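Local coordinates for protein beta-galactosidase (Geobacillus stearothermophilus, PDB 4OIF) that probably hydrolyses terminal non-reducing beta-D-galactose residues from beta-D-galactosides, as a zinc-binding glycoside hydrolase of family 42, at residues 606-609 and 610-614. Numbering follows the deposited sequence.
Sequences FYQE and LMEKL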
loop_
_atom_site.group_PDB
_atom_site.type_symbol
_atom_site.label_atom_id
_atom_site.label_comp_id
_atom_site.label_asym_id
_atom_site.label_seq_id
_atom_site.Cartn_x
_atom_site.Cartn_y
_atom_site.Cartn_z
ATOM N N PHE A 606 7.328 31.722 23.893
ATOM C CA PHE A 606 7.002 31.109 25.176
ATOM C C PHE A 606 8.272 30.735 25.942
ATOM O O PHE A 606 8.505 31.123 27.119
ATOM C CB PHE A 606 6.119 29.867 24.935
ATOM C CG PHE A 606 5.672 29.183 26.193
ATOM C CD1 PHE A 606 4.519 29.589 26.847
ATOM C CD2 PHE A 606 6.414 28.147 26.736
ATOM C CE1 PHE A 606 4.114 28.964 28.030
ATOM C CE2 PHE A 606 6.016 27.532 27.910
ATOM C CZ PHE A 606 4.861 27.946 28.557
ATOM N N TYR A 607 9.110 29.976 25.249
ATOM C CA TYR A 607 10.326 29.490 25.867
ATOM C C TYR A 607 11.361 30.599 26.000
ATOM O O TYR A 607 12.250 30.505 26.834
ATOM C CB TYR A 607 10.889 28.302 25.090
ATOM C CG TYR A 607 10.127 27.025 25.370
ATOM C CD1 TYR A 607 10.024 26.529 26.664
ATOM C CD2 TYR A 607 9.506 26.325 24.350
ATOM C CE1 TYR A 607 9.324 25.370 26.934
ATOM C CE2 TYR A 607 8.799 25.163 24.611
ATOM C CZ TYR A 607 8.719 24.690 25.900
ATOM O OH TYR A 607 8.027 23.537 26.153
ATOM N N GLN A 608 11.235 31.656 25.205
ATOM C CA GLN A 608 12.132 32.788 25.352
ATOM C C GLN A 608 11.873 33.402 26.698
ATOM O O GLN A 608 12.813 33.701 27.462
ATOM C CB GLN A 608 11.926 33.834 24.261
ATOM C CG GLN A 608 13.012 34.893 24.251
ATOM C CD GLN A 608 14.390 34.295 23.981
ATOM O OE1 GLN A 608 14.523 33.322 23.230
ATOM N NE2 GLN A 608 15.419 34.867 24.602
ATOM N N GLU A 609 10.583 33.577 26.986
ATOM C CA GLU A 609 10.192 34.082 28.297
ATOM C C GLU A 609 10.686 33.179 29.403
ATOM O O GLU A 609 11.169 33.666 30.428
ATOM C CB GLU A 609 8.684 34.243 28.402
ATOM C CG GLU A 609 8.169 35.441 27.652
ATOM C CD GLU A 609 7.243 36.271 28.496
ATOM O OE1 GLU A 609 7.033 35.895 29.670
ATOM O OE2 GLU A 609 6.722 37.285 27.984
ATOM N N LEU A 610 10.577 31.868 29.214
ATOM C CA LEU A 610 11.116 30.991 30.264
ATOM C C LEU A 610 12.651 31.100 30.413
ATOM O O LEU A 610 13.182 30.925 31.508
ATOM C CB LEU A 610 10.715 29.537 30.015
ATOM C CG LEU A 610 9.289 29.237 30.488
ATOM C CD1 LEU A 610 8.883 27.791 30.191
ATOM C CD2 LEU A 610 9.141 29.542 31.982
ATOM N N MET A 611 13.353 31.403 29.323
ATOM C CA MET A 611 14.817 31.511 29.325
ATOM C C MET A 611 15.268 32.776 30.049
ATOM O O MET A 611 16.281 32.785 30.747
ATOM C CB MET A 611 15.377 31.534 27.897
ATOM C CG MET A 611 15.366 30.224 27.116
ATOM S SD MET A 611 15.623 30.569 25.351
ATOM C CE MET A 611 15.290 28.969 24.615
ATOM N N GLU A 612 14.533 33.863 29.849
ATOM C CA GLU A 612 14.831 35.073 30.588
ATOM C C GLU A 612 14.485 34.859 32.059
ATOM O O GLU A 612 15.288 35.157 32.943
ATOM C CB GLU A 612 14.077 36.259 29.996
ATOM C CG GLU A 612 14.578 36.632 28.606
ATOM C CD GLU A 612 13.662 37.595 27.875
ATOM O OE1 GLU A 612 12.609 37.964 28.435
ATOM O OE2 GLU A 612 13.997 37.976 26.731
ATOM N N LYS A 613 13.301 34.303 32.308
ATOM C CA LYS A 613 12.826 34.070 33.666
ATOM C C LYS A 613 13.790 33.217 34.488
ATOM O O LYS A 613 14.057 33.517 35.646
ATOM C CB LYS A 613 11.450 33.410 33.629
ATOM C CG LYS A 613 10.662 33.505 34.923
ATOM C CD LYS A 613 9.243 32.964 34.729
ATOM C CE LYS A 613 8.313 33.405 35.848
ATOM N NZ LYS A 613 8.873 33.056 37.186
ATOM N N LEU A 614 14.328 32.168 33.878
ATOM C CA LEU A 614 15.169 31.220 34.594
ATOM C C LEU A 614 16.656 31.419 34.345
ATOM O O LEU A 614 17.476 30.620 34.814
ATOM C CB LEU A 614 14.794 29.793 34.208
ATOM C CG LEU A 614 13.357 29.423 34.500
ATOM C CD1 LEU A 614 13.138 27.973 34.121
ATOM C CD2 LEU A 614 13.095 29.660 35.971
#
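Phe606 carries its ring trans to the backbone N (chi1 -178°), whereas Leu610, one turn later, has CG trans to the carbonyl carbon (chi1 -81°). The two side chains therefore run side by side, and Phe606 CE2 meets Leu610 CD1 at 3.7 Å. The same methyl also reaches the Tyr607 ring, with Leu610 CD1 3.9 Å from Tyr607 CD1. All three residues face the sheet of the trimerisation domain and touch Val498. Tyr607 OH is hydrogen-bonded to His445. On another side of helix 600-613, Gln608 crosses Met611 at about a right angle, with Gln608 OE1 3.6 Å from Met611 SD. That oxygen accepts a hydrogen bond from Arg452, which Met611 also touches. Cutting Met611 back to an alanine would probably open a gap beside Gln608 and Arg452, and Ile454 and Leu616 would probably lose the contacts made by its thioether chain. Backbone bonds hold the spacing: Leu610 N to Phe606 O is 3.0 Å, and Glu612 N to Gln608 O is 2.9 Å. Glu609 makes a salt bridge to Arg546. The helix is thus amphipathic: aromatic and aliphatic groups pack on the sheet, while the polar ends of Gln608 and Glu609 pair with arginines.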